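Local structure of alpha-galactosidase (Umbelopsis vinacea, 3A5V) at residues 24-27 with 28-32; 98-101 with 102-106; 255-258 with 259-263. The protein hydrolyses terminal alpha-galactosidic bonds as a glycoside hydrolase of family 27, and assembles as a tetramer. All coordinates share one frame; numbering follows the deposited sequence. Where two conformers were deposited one is given.

Contact 1 of 3, residues 24-27 with 28-32; sequences DEQL and ILDAA
I28 closes over D24 at the first turn of helix 25-38, an N-capped helix on the outside of the (beta/alpha)8 barrel. The packed side of the turn is defined by the side chain of I28, whose CG1 lies 3.4 Å from D24 O and whose CD1 lies 3.5 Å from that same oxygen. Backbone bonding draws the two residues together as well, since I28 N donates to D24 O over 3.1 Å. Beyond the segments, I28 also packs on V48 of strand 47-49 and on L79 and I83 of helix 76-85, which places this face of the helix against both strand 47-49 and helix 76-85. A31 belongs to the buried part too, with CB 3.4 Å from L27 O. The N-cap itself is made by the carboxylate of D24: its OD1 accepts from L27 N over 2.9 Å along an almost straight N-H direction, capping an amide of the first turn, which no carbonyl within the helix can serve.

The other flank is looser and faces solvent. Q26 is exposed, and with CG opposite the backbone N (chi1 -162°) and a bend at the next bond, its amide is carried along the helix surface toward D30. There NE2 donates to D30 OD1 over 2.9 Å, alongside the main-chain bond from D30 N to Q26 O. The side-chain bond is less straight, at 142° about the hydrogen. E25 turns to a different partner, its OE2 forming a salt bridge with R74. In the Q26-D30 pair, OD1 lies close to the plane of the amide, whereas NE2 approaches OD1 from above the carboxylate, 52° out of its plane.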
loop_
_atom_site.group_PDB
_atom_site.type_symbol
_atom_site.label_atom_id
_atom_site.label_comp_id
_atom_site.label_asym_id
_atom_site.label_seq_id
_atom_site.Cartn_x
_atom_site.Cartn_y
_atom_site.Cartn_z
ATOM N N ASP A 24 39.177 15.033 1.646
ATOM C CA ASP A 24 40.257 14.996 2.636
ATOM C C ASP A 24 40.323 16.329 3.378
ATOM O O ASP A 24 39.629 17.282 3.010
ATOM C CB ASP A 24 41.616 14.607 1.984
ATOM C CG ASP A 24 42.185 15.690 1.045
ATOM O OD1 ASP A 24 41.987 16.907 1.281
ATOM O OD2 ASP A 24 42.863 15.313 0.054
ATOM N N GLU A 25 41.175 16.390 4.399
ATOM C CA GLU A 25 41.318 17.573 5.243
ATOM C C GLU A 25 41.571 18.858 4.449
ATOM O O GLU A 25 40.928 19.879 4.711
ATOM C CB GLU A 25 42.452 17.342 6.252
ATOM C CG GLU A 25 42.858 18.575 7.004
ATOM C CD GLU A 25 43.964 18.283 7.967
ATOM O OE1 GLU A 25 45.105 18.011 7.526
ATOM O OE2 GLU A 25 43.671 18.328 9.166
ATOM N N GLN A 26 42.492 18.812 3.479
ATOM C CA GLN A 26 42.887 20.030 2.760
ATOM C C GLN A 26 41.802 20.582 1.844
ATOM O O GLN A 26 41.622 21.797 1.760
ATOM C CB GLN A 26 44.195 19.852 1.967
ATOM C CG GLN A 26 44.863 21.209 1.578
ATOM C CD GLN A 26 45.013 22.172 2.775
ATOM O OE1 GLN A 26 45.699 21.860 3.758
ATOM N NE2 GLN A 26 44.349 23.337 2.699
ATOM N N LEU A 27 41.085 19.684 1.168
ATOM C CA LEU A 27 39.975 20.084 0.309
ATOM C C LEU A 27 38.849 20.715 1.121
ATOM O O LEU A 27 38.251 21.718 0.702
ATOM C CB LEU A 27 39.465 18.890 -0.510
ATOM C CG LEU A 27 40.471 18.285 -1.500
ATOM C CD1 LEU A 27 39.997 16.902 -1.954
ATOM C CD2 LEU A 27 40.730 19.206 -2.696
ATOM N N ILE A 28 38.557 20.136 2.278
ATOM C CA ILE A 28 37.523 20.692 3.157
ATOM C C ILE A 28 37.932 22.095 3.637
ATOM O O ILE A 28 37.135 23.034 3.619
ATOM C CB ILE A 28 37.228 19.763 4.349
ATOM C CG1 ILE A 28 36.538 18.476 3.851
ATOM C CG2 ILE A 28 36.318 20.484 5.428
ATOM C CD1 ILE A 28 36.647 17.302 4.806
ATOM N N LEU A 29 39.187 22.225 4.062
ATOM C CA LEU A 29 39.684 23.505 4.575
ATOM C C LEU A 29 39.694 24.573 3.478
ATOM O O LEU A 29 39.307 25.708 3.727
ATOM C CB LEU A 29 41.076 23.325 5.209
ATOM C CG LEU A 29 41.553 24.313 6.280
ATOM C CD1 LEU A 29 40.474 24.707 7.291
ATOM C CD2 LEU A 29 42.766 23.708 6.972
ATOM N N ASP A 30 40.089 24.210 2.258
ATOM C CA ASP A 30 40.036 25.149 1.135
ATOM C C ASP A 30 38.607 25.572 0.772
ATOM O O ASP A 30 38.366 26.727 0.421
ATOM C CB ASP A 30 40.709 24.572 -0.105
ATOM C CG ASP A 30 42.219 24.516 0.015
ATOM O OD1 ASP A 30 42.771 25.114 0.964
ATOM O OD2 ASP A 30 42.857 23.861 -0.852
ATOM N N ALA A 31 37.667 24.632 0.842
ATOM C CA ALA A 31 36.255 24.950 0.575
ATOM C C ALA A 31 35.684 25.882 1.664
ATOM O O ALA A 31 34.955 26.820 1.345
ATOM C CB ALA A 31 35.444 23.694 0.476
ATOM N N ALA A 32 36.017 25.618 2.933
ATOM C CA ALA A 32 35.541 26.460 4.050
ATOM C C ALA A 32 36.059 27.889 3.899
ATOM O O ALA A 32 35.316 28.851 4.149
ATOM C CB ALA A 32 35.944 25.870 5.408
#

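Contact 2 of 3, residues 98-101 with 102-106; sequences TLTC and GGHIA. With MAN (alpha-D-mannopyranose), chain B.
T100 and H104 meet across a type I beta turn, T100 to G103, in the loop that follows barrel strand 89-95. G103 N closes the turn on T100 O at 2.9 Å, and a short bond of 2.7 Å from T100 N to H104 O holds the two arms together. Followed outward, the H104 side chain begins with CB 3.5 Å from T100 OG1, the hydroxyl that also accepts from H104 N. CG sits opposite its own carbonyl carbon (chi1 -53°), 3.9 Å from mannose O4, and G102 O lies over one ring face, offset toward the rim. ND1 turns to D52 OD1, an oxygen that T100 OG1 shares. The ring edge at CD2 meets mannose O4 at 3.1 Å, near the ring plane, and NE2 at the tip has mannose O3 3.7 Å away. C101 is joined to C131 by a disulfide, while T98 and L99 pack on T179 of the second subunit. Following strand 89-95, the loop sits at the C-terminal end of the strands, where barrel enzymes carry their active sites, and takes part in a subunit boundary. Beside H104, the sugar also bonds to the main chain: mannose O6 donates to G103 O at 2.9 Å.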
loop_
_atom_site.group_PDB
_atom_site.type_symbol
_atom_site.label_atom_id
_atom_site.label_comp_id
_atom_site.label_asym_id
_atom_site.label_seq_id
_atom_site.Cartn_x
_atom_site.Cartn_y
_atom_site.Cartn_z
ATOM N N THR A 98 24.156 -0.649 9.341
ATOM C CA THR A 98 25.475 -1.216 9.678
ATOM C C THR A 98 26.590 -0.609 8.822
ATOM O O THR A 98 27.740 -0.539 9.251
ATOM C CB THR A 98 25.477 -2.740 9.521
ATOM O OG1 THR A 98 25.055 -3.066 8.193
ATOM C CG2 THR A 98 24.526 -3.380 10.547
ATOM N N LEU A 99 26.214 -0.146 7.631
ATOM C CA LEU A 99 27.122 0.446 6.661
ATOM C C LEU A 99 26.501 1.721 6.097
ATOM O O LEU A 99 25.266 1.903 6.108
ATOM C CB LEU A 99 27.410 -0.537 5.501
ATOM C CG LEU A 99 28.039 -1.913 5.795
ATOM C CD1 LEU A 99 27.954 -2.840 4.557
ATOM C CD2 LEU A 99 29.496 -1.806 6.309
ATOM N N THR A 100 27.354 2.614 5.606
ATOM C CA THR A 100 26.865 3.807 4.925
ATOM C C THR A 100 26.520 3.433 3.490
ATOM O O THR A 100 26.811 2.313 3.042
ATOM C CB THR A 100 27.910 4.950 4.918
ATOM O OG1 THR A 100 29.056 4.551 4.152
ATOM C CG2 THR A 100 28.316 5.342 6.346
ATOM N N CYS A 101 25.914 4.370 2.757
ATOM C CA CYS A 101 25.572 4.104 1.364
ATOM C C CYS A 101 26.816 3.794 0.532
ATOM O O CYS A 101 26.748 3.001 -0.419
ATOM C CB CYS A 101 24.717 5.242 0.763
ATOM S SG CYS A 101 23.093 5.439 1.627
ATOM N N GLY A 102 27.958 4.358 0.934
ATOM C CA GLY A 102 29.237 4.088 0.275
ATOM C C GLY A 102 29.933 2.819 0.744
ATOM O O GLY A 102 31.037 2.507 0.278
ATOM N N GLY A 103 29.309 2.096 1.681
ATOM C CA GLY A 103 29.865 0.833 2.178
ATOM C C GLY A 103 30.829 0.944 3.351
ATOM O O GLY A 103 31.509 -0.024 3.688
ATOM N N HIS A 104 30.882 2.112 3.992
ATOM C CA HIS A 104 31.725 2.310 5.180
ATOM C C HIS A 104 30.989 1.974 6.477
ATOM O O HIS A 104 29.768 1.860 6.488
ATOM C CB HIS A 104 32.277 3.735 5.170
ATOM C CG HIS A 104 32.952 4.065 3.878
ATOM N ND1 HIS A 104 32.384 4.884 2.926
ATOM C CD2 HIS A 104 34.088 3.581 3.326
ATOM C CE1 HIS A 104 33.165 4.926 1.863
ATOM N NE2 HIS A 104 34.215 4.160 2.086
ATOM N N ILE A 105 31.736 1.801 7.564
ATOM C CA ILE A 105 31.146 1.505 8.875
ATOM C C ILE A 105 30.165 2.610 9.275
ATOM O O ILE A 105 30.500 3.792 9.195
ATOM C CB ILE A 105 32.236 1.326 9.980
ATOM C CG1 ILE A 105 33.271 0.259 9.572
ATOM C CG2 ILE A 105 31.605 1.042 11.355
ATOM C CD1 ILE A 105 32.735 -1.158 9.501
ATOM N N ALA A 106 28.963 2.205 9.695
ATOM C CA ALA A 106 27.912 3.147 10.109
ATOM C C ALA A 106 27.437 2.864 11.555
ATOM O O ALA A 106 28.038 2.052 12.256
ATOM C CB ALA A 106 26.748 3.108 9.113
HETATM C C1 MAN B . 36.652 -2.464 3.584
HETATM C C2 MAN B . 36.460 -1.461 2.442
HETATM C C3 MAN B . 36.288 -0.034 2.972
HETATM C C4 MAN B . 35.315 0.055 4.149
HETATM C C5 MAN B . 35.501 -1.098 5.146
HETATM C C6 MAN B . 34.424 -1.124 6.226
HETATM O O2 MAN B . 35.332 -1.804 1.656
HETATM O O3 MAN B . 35.842 0.810 1.930
HETATM O O4 MAN B . 35.546 1.286 4.795
HETATM O O5 MAN B . 35.558 -2.360 4.481
HETATM O O6 MAN B . 33.162 -1.418 5.663
#

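Contact 3 of 3, residues 255-258 with 259-263; sequences RVHY and TIWAA
H257 turns the edge of its imidazole onto the face of W261, one helical turn later in helix 251-263 of the barrel. The pair is T-shaped: the planes stand at 80°, and the imidazole centroid is 4.3 Å from that of the six-membered indole ring. Its ND1 lies 3.3 Å above the indole plane, over the centre, while CE1 comes to 3.4 Å from W261 CE2. Two first torsions bring the rings together: that of H257 sets CG opposite the backbone N (chi1 169°) and lets the ring lean forward along the helix, and that of W261 (chi1 -90°), well off the usual -60°, leans the indole back over it. W261 NE1 donates to D240 O.

T259 adopts the rotamer with OG1 opposite its own carbonyl carbon, which swings the hydroxyl back onto R255 O. OG1 donates there over 2.6 Å, and T259 N donates to the same oxygen over 2.9 Å from the opposite face of the carbonyl plane. W364, in the sequence of the C-terminal beta-sandwich, gives its NE1 to T259 OG1 and meets R255 in a cation-pi contact; R255 NE forms a salt bridge with E252.

These bonds imply that the polar groups named here are paired within a buried contact. One carbonyl takes two donors, and the threonine hydroxyl both gives and receives. Because H257 NE2 is bonded to the amide of E243, it probably acts as the acceptor, so ND1 would carry hydrogen and direct it into the indole pi cloud.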
loop_
_atom_site.group_PDB
_atom_site.type_symbol
_atom_site.label_atom_id
_atom_site.label_comp_id
_atom_site.label_asym_id
_atom_site.label_seq_id
_atom_site.Cartn_x
_atom_site.Cartn_y
_atom_site.Cartn_z
ATOM N N ARG A 255 17.338 28.491 -11.616
ATOM C CA ARG A 255 16.563 29.509 -10.918
ATOM C C ARG A 255 15.272 28.904 -10.355
ATOM O O ARG A 255 14.863 29.212 -9.232
ATOM C CB ARG A 255 16.255 30.704 -11.835
ATOM C CG ARG A 255 15.647 31.890 -11.076
ATOM C CD ARG A 255 15.066 32.929 -12.035
ATOM N NE ARG A 255 16.021 33.352 -13.064
ATOM C CZ ARG A 255 17.047 34.175 -12.861
ATOM N NH1 ARG A 255 17.301 34.666 -11.641
ATOM N NH2 ARG A 255 17.834 34.506 -13.887
ATOM N N VAL A 256 14.631 28.035 -11.140
ATOM C CA VAL A 256 13.412 27.369 -10.686
ATOM C C VAL A 256 13.678 26.493 -9.467
ATOM O O VAL A 256 12.980 26.566 -8.457
ATOM C CB VAL A 256 12.774 26.534 -11.836
ATOM C CG1 VAL A 256 11.517 25.743 -11.330
ATOM C CG2 VAL A 256 12.389 27.443 -12.921
ATOM N N HIS A 257 14.703 25.667 -9.594
ATOM C CA HIS A 257 15.179 24.759 -8.562
ATOM C C HIS A 257 15.439 25.533 -7.261
ATOM O O HIS A 257 14.829 25.238 -6.226
ATOM C CB HIS A 257 16.422 24.064 -9.161
ATOM C CG HIS A 257 17.254 23.257 -8.204
ATOM N ND1 HIS A 257 16.723 22.407 -7.259
ATOM C CD2 HIS A 257 18.602 23.107 -8.133
ATOM C CE1 HIS A 257 17.707 21.797 -6.620
ATOM N NE2 HIS A 257 18.857 22.198 -7.139
ATOM N N TYR A 258 16.263 26.578 -7.337
ATOM C CA TYR A 258 16.583 27.367 -6.141
ATOM C C TYR A 258 15.338 28.049 -5.541
ATOM O O TYR A 258 15.135 28.049 -4.322
ATOM C CB TYR A 258 17.670 28.407 -6.475
ATOM C CG TYR A 258 18.271 29.067 -5.253
ATOM C CD1 TYR A 258 17.643 30.164 -4.660
ATOM C CD2 TYR A 258 19.450 28.582 -4.681
ATOM C CE1 TYR A 258 18.156 30.773 -3.525
ATOM C CE2 TYR A 258 19.995 29.199 -3.533
ATOM C CZ TYR A 258 19.330 30.296 -2.966
ATOM O OH TYR A 258 19.839 30.937 -1.849
ATOM N N THR A 259 14.529 28.656 -6.401
ATOM C CA THR A 259 13.312 29.375 -5.970
ATOM C C THR A 259 12.361 28.486 -5.163
ATOM O O THR A 259 11.870 28.887 -4.098
ATOM C CB THR A 259 12.544 29.928 -7.199
ATOM O OG1 THR A 259 13.378 30.864 -7.916
ATOM C CG2 THR A 259 11.210 30.598 -6.773
ATOM N N ILE A 260 12.071 27.297 -5.692
ATOM C CA ILE A 260 11.117 26.406 -5.053
ATOM C C ILE A 260 11.689 25.837 -3.751
ATOM O O ILE A 260 10.989 25.796 -2.755
ATOM C CB ILE A 260 10.605 25.275 -6.016
ATOM C CG1 ILE A 260 9.881 25.877 -7.246
ATOM C CG2 ILE A 260 9.676 24.287 -5.285
ATOM C CD1 ILE A 260 8.607 26.710 -6.912
ATOM N N TRP A 261 12.954 25.413 -3.761
ATOM C CA TRP A 261 13.622 24.976 -2.519
ATOM C C TRP A 261 13.564 26.104 -1.465
ATOM O O TRP A 261 13.241 25.869 -0.294
ATOM C CB TRP A 261 15.086 24.640 -2.809
ATOM C CG TRP A 261 15.391 23.178 -3.211
ATOM C CD1 TRP A 261 16.346 22.385 -2.639
ATOM C CD2 TRP A 261 14.778 22.375 -4.250
ATOM N NE1 TRP A 261 16.373 21.157 -3.239
ATOM C CE2 TRP A 261 15.428 21.114 -4.231
ATOM C CE3 TRP A 261 13.741 22.590 -5.182
ATOM C CZ2 TRP A 261 15.076 20.058 -5.106
ATOM C CZ3 TRP A 261 13.386 21.534 -6.061
ATOM C CH2 TRP A 261 14.059 20.283 -6.009
ATOM N N ALA A 262 13.869 27.329 -1.883
ATOM C CA ALA A 262 13.838 28.459 -0.943
ATOM C C ALA A 262 12.411 28.698 -0.404
ATOM O O ALA A 262 12.194 28.802 0.801
ATOM C CB ALA A 262 14.383 29.736 -1.626
ATOM N N ALA A 263 11.438 28.784 -1.301
ATOM C CA ALA A 263 10.051 29.131 -0.902
ATOM C C ALA A 263 9.302 28.028 -0.151
ATOM O O ALA A 263 8.342 28.307 0.563
ATOM C CB ALA A 263 9.228 29.591 -2.153
#

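How the contacts relate
The contacts come in series along the chain and all fall in the catalytic barrel, whose eight parallel strands run from 11-14 to 268-270. Contact 1 opens helix 25-38, which lies between strands 11-14 and 47-49; contact 2 lies in the loop after strand 89-95; contact 3 is on helix 251-263, between strands 236-238 and 268-270. None touches another. The centres of contacts 1 and 2 are about 22 Å apart. Those of contacts 1 and 3 are about 28 Å apart, and those of contacts 2 and 3 about 31 Å. They therefore sample three surroundings of one barrel: an outer helix flank, a loop beside a mannose and a second subunit, and a buried helix against the beta-sandwich.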